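Local coordinates for protein NolR (Sinorhizobium fredii, PDB 4OMZ) that probably binds DNA as a dimeric winged helix-turn-helix regulator of the ArsR family, controlling nodulation and symbiosis genes in rhizobia, at residues Q6-S9 against P10-E14; Y83-S87 against D88-K92; S64-A68 against Q69-S73. All coordinates share one frame; numbering follows the deposited sequence.

Contact 1. Residues Q6-S9 against P10-E14; sequences QPLS and PEKHE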
ATOM      1  N   GLN A   6       7.339  24.706 -10.757  1.00 70.84           N
ATOM      2  CA  GLN A   6       8.206  23.664 -11.294  1.00 72.66           C
ATOM      3  C   GLN A   6       7.636  22.258 -11.036  1.00 71.71           C
ATOM      4  O   GLN A   6       7.545  21.813  -9.887  1.00 77.55           O
ATOM      5  CB  GLN A   6       9.608  23.800 -10.688  1.00 81.27           C
ATOM      6  CG  GLN A   6       9.604  23.880  -9.161  1.00 88.70           C
ATOM      7  CD  GLN A   6      10.990  23.999  -8.557  1.00 93.15           C
ATOM      8  OE1 GLN A   6      11.929  24.480  -9.196  1.00 97.30           O
ATOM      9  NE2 GLN A   6      11.130  23.530  -7.321  1.00 88.41           N
ATOM     10  N   PRO A   7       7.215  21.566 -12.110  1.00 62.84           N
ATOM     11  CA  PRO A   7       6.754  20.171 -12.023  1.00 52.54           C
ATOM     12  C   PRO A   7       7.814  19.188 -11.515  1.00 49.76           C
ATOM     13  O   PRO A   7       9.000  19.517 -11.460  1.00 51.30           O
ATOM     14  CB  PRO A   7       6.361  19.845 -13.467  1.00 42.44           C
ATOM     15  CG  PRO A   7       6.059  21.165 -14.083  1.00 44.61           C
ATOM     16  CD  PRO A   7       7.031  22.119 -13.461  1.00 54.01           C
ATOM     17  N   LEU A   8       7.368  17.994 -11.133  1.00 50.77           N
ATOM     18  CA  LEU A   8       8.257  16.946 -10.637  1.00 55.11           C
ATOM     19  C   LEU A   8       8.999  16.270 -11.791  1.00 58.36           C
ATOM     20  O   LEU A   8       8.436  16.093 -12.870  1.00 64.44           O
ATOM     21  CB  LEU A   8       7.470  15.912  -9.827  1.00 51.79           C
ATOM     22  CG  LEU A   8       6.943  16.395  -8.471  1.00 47.88           C
ATOM     23  CD1 LEU A   8       5.902  15.438  -7.917  1.00 40.50           C
ATOM     24  CD2 LEU A   8       8.084  16.584  -7.482  1.00 47.89           C
ATOM     25  N   SER A   9      10.262  15.914 -11.575  1.00 56.37           N
ATOM     26  CA  SER A   9      11.059  15.256 -12.611  1.00 54.12           C
ATOM     27  C   SER A   9      10.415  13.945 -13.069  1.00 56.94           C
ATOM     28  O   SER A   9       9.667  13.318 -12.312  1.00 57.95           O
ATOM     29  CB  SER A   9      12.480  14.991 -12.109  1.00 42.60           C
ATOM     30  OG  SER A   9      12.533  13.802 -11.338  1.00 50.29           O
ATOM     31  N   PRO A  10      10.704  13.524 -14.312  1.00 55.30           N
ATOM     32  CA  PRO A  10      10.227  12.235 -14.825  1.00 50.68           C
ATOM     33  C   PRO A  10      10.723  11.059 -13.984  1.00 58.66           C
ATOM     34  O   PRO A  10      10.044  10.027 -13.902  1.00 63.66           O
ATOM     35  CB  PRO A  10      10.800  12.195 -16.242  1.00 41.92           C
ATOM     36  CG  PRO A  10      10.898  13.633 -16.625  1.00 43.52           C
ATOM     37  CD  PRO A  10      11.353  14.319 -15.370  1.00 43.15           C
ATOM     38  N   GLU A  11      11.890  11.211 -13.363  1.00 58.35           N
ATOM     39  CA  GLU A  11      12.431  10.156 -12.515  1.00 56.24           C
ATOM     40  C   GLU A  11      11.535   9.838 -11.322  1.00 45.86           C
ATOM     41  O   GLU A  11      11.328   8.672 -11.001  1.00 50.28           O
ATOM     42  CB  GLU A  11      13.822  10.538 -11.996  1.00 68.23           C
ATOM     43  CG  GLU A  11      14.551   9.388 -11.300  1.00 79.46           C
ATOM     44  CD  GLU A  11      16.011   9.689 -10.995  1.00 91.53           C
ATOM     45  OE1 GLU A  11      16.431  10.858 -11.145  1.00 97.20           O
ATOM     46  OE2 GLU A  11      16.738   8.754 -10.591  1.00 93.30           O
ATOM     47  N   LYS A  12      10.998  10.870 -10.676  1.00 44.27           N
ATOM     48  CA  LYS A  12      10.128  10.696  -9.505  1.00 45.09           C
ATOM     49  C   LYS A  12       8.755  10.145  -9.880  1.00 42.83           C
ATOM     50  O   LYS A  12       8.065   9.510  -9.088  1.00 43.44           O
ATOM     51  CB  LYS A  12      10.023  12.013  -8.747  1.00 41.47           C
ATOM     52  CG  LYS A  12      11.389  12.444  -8.240  1.00 51.98           C
ATOM     53  CD  LYS A  12      11.375  13.730  -7.418  1.00 61.76           C
ATOM     54  CE  LYS A  12      11.534  13.404  -5.930  1.00 67.39           C
ATOM     55  NZ  LYS A  12      10.963  14.442  -5.017  1.00 64.67           N
ATOM     56  N   HIS A  13       8.397  10.422 -11.118  1.00 36.54           N
ATOM     57  CA  HIS A  13       7.212   9.935 -11.805  1.00 36.59           C
ATOM     58  C   HIS A  13       7.290   8.422 -12.056  1.00 44.94           C
ATOM     59  O   HIS A  13       6.336   7.648 -11.788  1.00 45.87           O
ATOM     60  CB  HIS A  13       7.156  10.785 -13.077  1.00 42.07           C
ATOM     61  CG  HIS A  13       6.197  11.928 -12.996  1.00 50.03           C
ATOM     62  ND1 HIS A  13       5.395  12.120 -11.903  1.00 63.16           N
ATOM     63  CD2 HIS A  13       6.126  13.079 -13.709  1.00 51.53           C
ATOM     64  CE1 HIS A  13       4.699  13.231 -12.057  1.00 59.43           C
ATOM     65  NE2 HIS A  13       5.165  13.856 -13.118  1.00 44.12           N
ATOM     66  N   GLU A  14       8.477   7.998 -12.466  1.00 48.52           N
ATOM     67  CA  GLU A  14       8.754   6.600 -12.738  1.00 53.72           C
ATOM     68  C   GLU A  14       8.943   5.804 -11.433  1.00 49.61           C
ATOM     69  O   GLU A  14       8.522   4.637 -11.307  1.00 58.71           O
ATOM     70  CB  GLU A  14      10.022   6.529 -13.586  1.00 61.34           C
ATOM     71  CG  GLU A  14       9.814   6.750 -15.072  1.00 67.65           C
ATOM     72  CD  GLU A  14      11.100   6.590 -15.856  1.00 72.89           C
ATOM     73  OE1 GLU A  14      12.172   6.472 -15.220  1.00 72.82           O
ATOM     74  OE2 GLU A  14      11.044   6.590 -17.103  1.00 72.96           O
TER
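With chi1 of S9 at 83°, its OG sits between the backbone N and the carbonyl carbon and faces the amide of K12, while K12 turns its CG anti to its own carbonyl carbon (chi1 -62°), which runs the start of the lysine chain past the same hydroxyl. OG is thus met by both backbone and side chain of K12: K12 N lies 3.4 Å from S9 OG in a weak hydrogen bond, and K12 CG approaches S9 OG to 3.6 Å. E11 adds a further touch, its CB lying 3.6 Å from S9 OG before the rest of its extended chain leads off.

This is an N-cap at the start of helix 10-26, the first helix of the winged helix-turn-helix fold. P10 follows as the first helical residue, where a proline ring fits because no N-H has to be offered to a preceding turn. Three places after the cap stands a lysine, which brings no acceptor for the S9 N-H, so this is a simple N-cap and not a capping box. The carbonyl of S9 shares the K12 amide with the hydroxyl and also takes that of H13, again loosely: S9 O receives weak bonds from K12 N at 3.2 Å and from H13 N at 3.4 Å.

L8 comes in beside H13. The imidazole lies obliquely to the L8 carbonyl, with H13 CD2 3.9 Å from L8 O, and L8 CB is 4.5 Å from H13 CE1. A phosphate ion, probably from the crystallisation liquor, lies about 4 Å from the H13 side chain. The second subunit covers part of this turn: L8 makes backbone hydrogen bonds to it and packs on its K51, K12 touches D36 of that subunit, and H13 rests against its L33.

Contact 2. Residues Y83-S87 against D88-K92; sequences YSSSS and DSVMK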
ATOM      1  N   TYR A  83       5.141 -22.116  -0.288  1.00 37.65           N
ATOM      2  CA  TYR A  83       5.356 -20.683  -0.433  1.00 36.77           C
ATOM      3  C   TYR A  83       5.848 -20.061   0.864  1.00 40.33           C
ATOM      4  O   TYR A  83       5.476 -20.498   1.953  1.00 40.52           O
ATOM      5  CB  TYR A  83       4.066 -19.993  -0.872  1.00 30.82           C
ATOM      6  CG  TYR A  83       3.741 -20.158  -2.336  1.00 36.92           C
ATOM      7  CD1 TYR A  83       3.163 -21.326  -2.816  1.00 41.08           C
ATOM      8  CD2 TYR A  83       3.997 -19.136  -3.239  1.00 40.88           C
ATOM      9  CE1 TYR A  83       2.856 -21.472  -4.159  1.00 43.15           C
ATOM     10  CE2 TYR A  83       3.698 -19.274  -4.580  1.00 41.15           C
ATOM     11  CZ  TYR A  83       3.128 -20.441  -5.036  1.00 43.26           C
ATOM     12  OH  TYR A  83       2.832 -20.570  -6.374  1.00 51.30           O
ATOM     13  N   SER A  84       6.694 -19.044   0.743  1.00 38.40           N
ATOM     14  CA  SER A  84       7.109 -18.266   1.904  1.00 33.64           C
ATOM     15  C   SER A  84       7.402 -16.851   1.453  1.00 28.67           C
ATOM     16  O   SER A  84       7.405 -16.576   0.258  1.00 34.00           O
ATOM     17  CB  SER A  84       8.334 -18.885   2.581  1.00 26.78           C
ATOM     18  OG  SER A  84       9.388 -19.071   1.653  1.00 26.68           O
ATOM     19  N   SER A  85       7.625 -15.944   2.394  1.00 28.30           N
ATOM     20  CA  SER A  85       8.115 -14.624   2.034  1.00 28.94           C
ATOM     21  C   SER A  85       9.232 -14.175   2.947  1.00 27.43           C
ATOM     22  O   SER A  85       9.066 -14.103   4.164  1.00 30.63           O
ATOM     23  CB  SER A  85       6.998 -13.588   2.063  1.00 33.79           C
ATOM     24  OG  SER A  85       7.496 -12.334   1.628  1.00 30.47           O
ATOM     25  N   SER A  86      10.369 -13.866   2.343  1.00 30.92           N
ATOM     26  CA  SER A  86      11.498 -13.312   3.065  1.00 31.35           C
ATOM     27  C   SER A  86      11.798 -11.908   2.542  1.00 32.37           C
ATOM     28  O   SER A  86      12.919 -11.413   2.651  1.00 40.25           O
ATOM     29  CB  SER A  86      12.707 -14.230   2.939  1.00 22.24           C
ATOM     30  OG  SER A  86      12.545 -15.365   3.776  1.00 29.02           O
ATOM     31  N   SER A  87      10.772 -11.279   1.971  1.00 20.33           N
ATOM     32  CA  SER A  87      10.882  -9.956   1.363  1.00 19.37           C
ATOM     33  C   SER A  87      11.142  -8.836   2.371  1.00 23.78           C
ATOM     34  O   SER A  87      10.328  -8.584   3.262  1.00 18.86           O
ATOM     35  CB  SER A  87       9.604  -9.643   0.580  1.00 25.59           C
ATOM     36  OG  SER A  87       9.573  -8.284   0.176  1.00 23.50           O
ATOM     37  N   ASP A  88      12.270  -8.154   2.220  1.00 19.35           N
ATOM     38  CA  ASP A  88      12.587  -7.036   3.098  1.00 23.28           C
ATOM     39  C   ASP A  88      11.548  -5.914   2.965  1.00 24.11           C
ATOM     40  O   ASP A  88      11.175  -5.279   3.955  1.00 18.86           O
ATOM     41  CB  ASP A  88      13.989  -6.509   2.805  1.00 30.78           C
ATOM     42  CG  ASP A  88      14.314  -5.261   3.595  1.00 45.46           C
ATOM     43  OD1 ASP A  88      14.657  -5.389   4.788  1.00 49.24           O
ATOM     44  OD2 ASP A  88      14.233  -4.154   3.020  1.00 54.86           O
ATOM     45  N   SER A  89      11.091  -5.674   1.738  1.00 19.17           N
ATOM     46  CA  SER A  89      10.054  -4.680   1.467  1.00 23.04           C
ATOM     47  C   SER A  89       8.757  -4.972   2.225  1.00 29.50           C
ATOM     48  O   SER A  89       8.225  -4.108   2.944  1.00 25.85           O
ATOM     49  CB  SER A  89       9.756  -4.626  -0.029  1.00 31.33           C
ATOM     50  OG  SER A  89      10.884  -4.193  -0.761  1.00 48.08           O
ATOM     51  N   VAL A  90       8.256  -6.194   2.053  1.00 32.00           N
ATOM     52  CA  VAL A  90       7.030  -6.618   2.715  1.00 38.59           C
ATOM     53  C   VAL A  90       7.190  -6.475   4.219  1.00 34.31           C
ATOM     54  O   VAL A  90       6.298  -5.976   4.899  1.00 40.71           O
ATOM     55  CB  VAL A  90       6.654  -8.083   2.367  1.00 18.55           C
ATOM     56  CG1 VAL A  90       5.535  -8.578   3.273  1.00 19.04           C
ATOM     57  CG2 VAL A  90       6.233  -8.186   0.912  1.00 18.76           C
ATOM     58  N   MET A  91       8.342  -6.877   4.738  1.00 24.97           N
ATOM     59  CA  MET A  91       8.562  -6.788   6.170  1.00 28.89           C
ATOM     60  C   MET A  91       8.583  -5.346   6.662  1.00 27.22           C
ATOM     61  O   MET A  91       8.082  -5.055   7.749  1.00 33.31           O
ATOM     62  CB  MET A  91       9.855  -7.508   6.557  1.00 23.85           C
ATOM     63  CG  MET A  91       9.638  -8.991   6.796  1.00 23.37           C
ATOM     64  SD  MET A  91      11.140  -9.974   6.734  1.00 56.70           S
ATOM     65  CE  MET A  91      10.523 -11.400   5.849  1.00 60.43           C
ATOM     66  N   LYS A  92       9.138  -4.437   5.869  1.00 18.73           N
ATOM     67  CA  LYS A  92       9.151  -3.035   6.267  1.00 22.77           C
ATOM     68  C   LYS A  92       7.741  -2.454   6.276  1.00 24.97           C
ATOM     69  O   LYS A  92       7.374  -1.710   7.193  1.00 24.74           O
ATOM     70  CB  LYS A  92      10.063  -2.217   5.355  1.00 19.24           C
ATOM     71  CG  LYS A  92      11.533  -2.339   5.728  1.00 19.99           C
ATOM     72  CD  LYS A  92      12.453  -1.867   4.617  1.00 23.69           C
ATOM     73  CE  LYS A  92      13.887  -1.834   5.094  1.00 24.82           C
ATOM     74  NZ  LYS A  92      14.288  -0.465   5.506  1.00 47.53           N
TER
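S85 is the first residue of 83-87 to reach the helix that follows, in the link between the second strand of the wing (80-84) and helix 88-101 of the winged helix-turn-helix fold, whose first turn is opened by a serine N-cap. The S85 hydroxyl is buried and doubly used: it donates to the carbonyl of L71 and takes a weak hydrogen bond from S87 N, 3.5 Å from S85 OG. The S85 carbonyl is met by a methionine methyl, M91 CE standing 3.5 Å from S85 O.

S86 turns its own side chain away and meets the helix through its backbone, its CA touching the same M91 methyl. A bend at chi3 (-139°) in M91 carries CE back from the helix to the loop.

S87 is the cap itself. Its carbonyl accepts from M91 N at 3.0 Å from S87 O, the first regular bond of the helix, and the CB, CG and SD of M91 pass along that oxygen. Around the turn, V90 reaches M26 and L35, while S89 packs on I100 of the second subunit. The S87 hydroxyl, held anti to the backbone N (chi1 170°), takes V90 N in a nearly straight bond of 3.1 Å from N to S87 OG, and V90 CG2 closes over that oxygen at 3.4 Å from S87 OG.

Contact 3. Residues S64-A68 against Q69-S73; sequences SKLRA and QNLVS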
ATOM      1  N   SER A  64      -0.198 -15.154  -7.768  1.00 44.50           N
ATOM      2  CA  SER A  64       0.330 -14.679  -9.036  1.00 50.17           C
ATOM      3  C   SER A  64       0.664 -13.193  -8.968  1.00 47.47           C
ATOM      4  O   SER A  64       1.740 -12.780  -9.429  1.00 48.44           O
ATOM      5  CB  SER A  64      -0.663 -14.950 -10.167  1.00 49.66           C
ATOM      6  OG  SER A  64      -0.384 -14.140 -11.297  1.00 56.84           O
ATOM      7  N   LYS A  65      -0.222 -12.390  -8.369  1.00 46.91           N
ATOM      8  CA  LYS A  65       0.103 -10.950  -8.350  1.00 50.62           C
ATOM      9  C   LYS A  65       1.291 -10.657  -7.406  1.00 52.31           C
ATOM     10  O   LYS A  65       2.095  -9.743  -7.653  1.00 41.44           O
ATOM     11  CB  LYS A  65      -1.116 -10.112  -7.972  1.00 57.00           C
ATOM     12  CG  LYS A  65      -0.757  -8.712  -7.471  1.00 79.54           C
ATOM     13  CD  LYS A  65      -1.420  -7.619  -8.314  1.00 91.09           C
ATOM     14  CE  LYS A  65      -0.810  -6.240  -8.066  1.00 90.43           C
ATOM     15  NZ  LYS A  65      -1.763  -5.134  -8.365  1.00 86.38           N
ATOM     16  N   LEU A  66       1.391 -11.438  -6.333  1.00 58.54           N
ATOM     17  CA  LEU A  66       2.503 -11.337  -5.399  1.00 40.81           C
ATOM     18  C   LEU A  66       3.818 -11.762  -6.040  1.00 40.90           C
ATOM     19  O   LEU A  66       4.864 -11.179  -5.752  1.00 40.80           O
ATOM     20  CB  LEU A  66       2.242 -12.191  -4.155  1.00 41.64           C
ATOM     21  CG  LEU A  66       1.212 -11.743  -3.118  1.00 42.06           C
ATOM     22  CD1 LEU A  66       1.145 -12.713  -1.933  1.00 43.38           C
ATOM     23  CD2 LEU A  66       1.551 -10.340  -2.653  1.00 41.57           C
ATOM     24  N   ARG A  67       3.773 -12.790  -6.888  1.00 41.45           N
ATOM     25  CA  ARG A  67       4.979 -13.248  -7.577  1.00 42.46           C
ATOM     26  C   ARG A  67       5.411 -12.191  -8.580  1.00 43.45           C
ATOM     27  O   ARG A  67       6.609 -12.000  -8.815  1.00 41.95           O
ATOM     28  CB  ARG A  67       4.776 -14.584  -8.302  1.00 43.63           C
ATOM     29  CG  ARG A  67       4.674 -15.817  -7.412  1.00 48.67           C
ATOM     30  CD  ARG A  67       4.516 -17.076  -8.253  1.00 53.72           C
ATOM     31  NE  ARG A  67       5.814 -17.604  -8.660  1.00 61.79           N
ATOM     32  CZ  ARG A  67       6.081 -18.898  -8.809  1.00 70.83           C
ATOM     33  NH1 ARG A  67       5.127 -19.799  -8.610  1.00 76.52           N
ATOM     34  NH2 ARG A  67       7.296 -19.294  -9.171  1.00 69.25           N
ATOM     35  N   ALA A  68       4.426 -11.514  -9.171  1.00 41.14           N
ATOM     36  CA  ALA A  68       4.708 -10.462 -10.146  1.00 41.21           C
ATOM     37  C   ALA A  68       5.542  -9.322  -9.537  1.00 44.56           C
ATOM     38  O   ALA A  68       6.346  -8.690 -10.222  1.00 41.93           O
ATOM     39  CB  ALA A  68       3.409  -9.917 -10.723  1.00 40.99           C
ATOM     40  N   GLN A  69       5.355  -9.073  -8.246  1.00 27.30           N
ATOM     41  CA  GLN A  69       6.138  -8.066  -7.541  1.00 27.11           C
ATOM     42  C   GLN A  69       7.289  -8.690  -6.763  1.00 30.86           C
ATOM     43  O   GLN A  69       7.878  -8.035  -5.905  1.00 33.55           O
ATOM     44  CB  GLN A  69       5.249  -7.265  -6.592  1.00 34.89           C
ATOM     45  CG  GLN A  69       4.382  -6.227  -7.274  1.00 27.38           C
ATOM     46  CD  GLN A  69       5.189  -5.105  -7.880  1.00 27.79           C
ATOM     47  OE1 GLN A  69       6.228  -4.715  -7.345  1.00 30.22           O
ATOM     48  NE2 GLN A  69       4.710  -4.566  -8.991  1.00 30.50           N
ATOM     49  N   ASN A  70       7.594  -9.954  -7.055  1.00 35.35           N
ATOM     50  CA  ASN A  70       8.771 -10.621  -6.495  1.00 32.43           C
ATOM     51  C   ASN A  70       8.737 -10.672  -4.969  1.00 32.10           C
ATOM     52  O   ASN A  70       9.767 -10.520  -4.310  1.00 24.35           O
ATOM     53  CB  ASN A  70      10.049  -9.925  -6.967  1.00 23.20           C
ATOM     54  CG  ASN A  70      10.231 -10.003  -8.473  1.00 32.58           C
ATOM     55  OD1 ASN A  70      10.749 -10.985  -8.998  1.00 45.16           O
ATOM     56  ND2 ASN A  70       9.797  -8.965  -9.175  1.00 28.05           N
ATOM     57  N   LEU A  71       7.547 -10.876  -4.414  1.00 21.68           N
ATOM     58  CA  LEU A  71       7.351 -10.770  -2.973  1.00 27.68           C
ATOM     59  C   LEU A  71       7.325 -12.120  -2.265  1.00 28.26           C
ATOM     60  O   LEU A  71       7.278 -12.176  -1.034  1.00 24.01           O
ATOM     61  CB  LEU A  71       6.057 -10.012  -2.670  1.00 20.64           C
ATOM     62  CG  LEU A  71       5.990  -8.585  -3.221  1.00 22.39           C
ATOM     63  CD1 LEU A  71       4.680  -7.925  -2.852  1.00 20.38           C
ATOM     64  CD2 LEU A  71       7.166  -7.765  -2.717  1.00 19.63           C
ATOM     65  N   VAL A  72       7.338 -13.205  -3.035  1.00 31.75           N
ATOM     66  CA  VAL A  72       7.304 -14.538  -2.447  1.00 32.64           C
ATOM     67  C   VAL A  72       8.334 -15.473  -3.054  1.00 24.01           C
ATOM     68  O   VAL A  72       8.695 -15.357  -4.224  1.00 26.25           O
ATOM     69  CB  VAL A  72       5.906 -15.197  -2.576  1.00 33.69           C
ATOM     70  CG1 VAL A  72       4.926 -14.572  -1.600  1.00 33.09           C
ATOM     71  CG2 VAL A  72       5.394 -15.104  -3.998  1.00 31.22           C
ATOM     72  N   SER A  73       8.796 -16.405  -2.234  1.00 24.46           N
ATOM     73  CA  SER A  73       9.716 -17.439  -2.658  1.00 25.54           C
ATOM     74  C   SER A  73       8.996 -18.785  -2.629  1.00 33.48           C
ATOM     75  O   SER A  73       8.014 -18.967  -1.892  1.00 36.32           O
ATOM     76  CB  SER A  73      10.939 -17.467  -1.751  1.00 29.31           C
ATOM     77  OG  SER A  73      11.695 -16.278  -1.888  1.00 28.25           O
TER
HETATM   78  O   HOH W   1       8.249 -13.975  -6.568  1.00 27.43           O
HETATM   79  O   HOH W   2       8.588 -11.859 -11.286  1.00 42.64           O
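A Schellman motif ends helix 56-68, the second helix of the helix-turn-helix and, by analogy with ArsR relatives, probably the one that reads DNA. Its two bonds are nested: L71 N reaches back to L66 O at 3.0 Å, and inside it N70 N to R67 O at 2.9 Å. They use their acceptors differently. L71 N is tilted 24° from the carbonyl plane of L66, whereas N70 N stands well above that of R67 and so does not meet a lone pair. N70 carries the positive phi of the motif (60°), the turn that stops the helix and sends the chain toward strand 73-77. Before it, Q69 N is shared weakly between K65 O and L66 O.

The apolar partnership usual in this motif is present. L66 CD2 and L71 CD1 meet at 4.0 Å, the two leucine side chains crossing at about a right angle, and the other L66 methyl, CD1, lies 4.2 Å from V72 CG1. V72 uses its second branch on the helix: CG2 touches R67 CG at 3.6 Å, against the aliphatic start of the arginine. Two waters also bind R67 O; one bridges it to N70 OD1, and the other, more weakly held there, donates to V72 O at 2.8 Å.

L66 packs on I34 and L35 of helix 29-40, where V72 also finds L38, and Q69 and L71 lean on A25 of helix 10-26. R67 NH1 makes a weak hydrogen bond to Y83 OH on strand 80-84, and S73 begins the neighbouring strand by pairing its backbone with S84.

Contacts 2 and 3 are neighbours, their centres 10 Å apart, although contact 3 lies earlier in the chain. Two hydrogen bonds join them: S85 OG to L71 O at 2.7 Å and, between the paired strands, S84 O to S73 N at 2.9 Å. The loop leaving the presumed DNA-reading helix is thereby tied to the loop that leads into helix 88-101. Contact 1 lies apart at the far end of helix 10-26, its centre 29 Å from that of contact 2 and 27 Å from that of contact 3. Contacts 1 and 2 nevertheless both reach the second subunit, whereas contact 3 is touched by no other chain of the dimer.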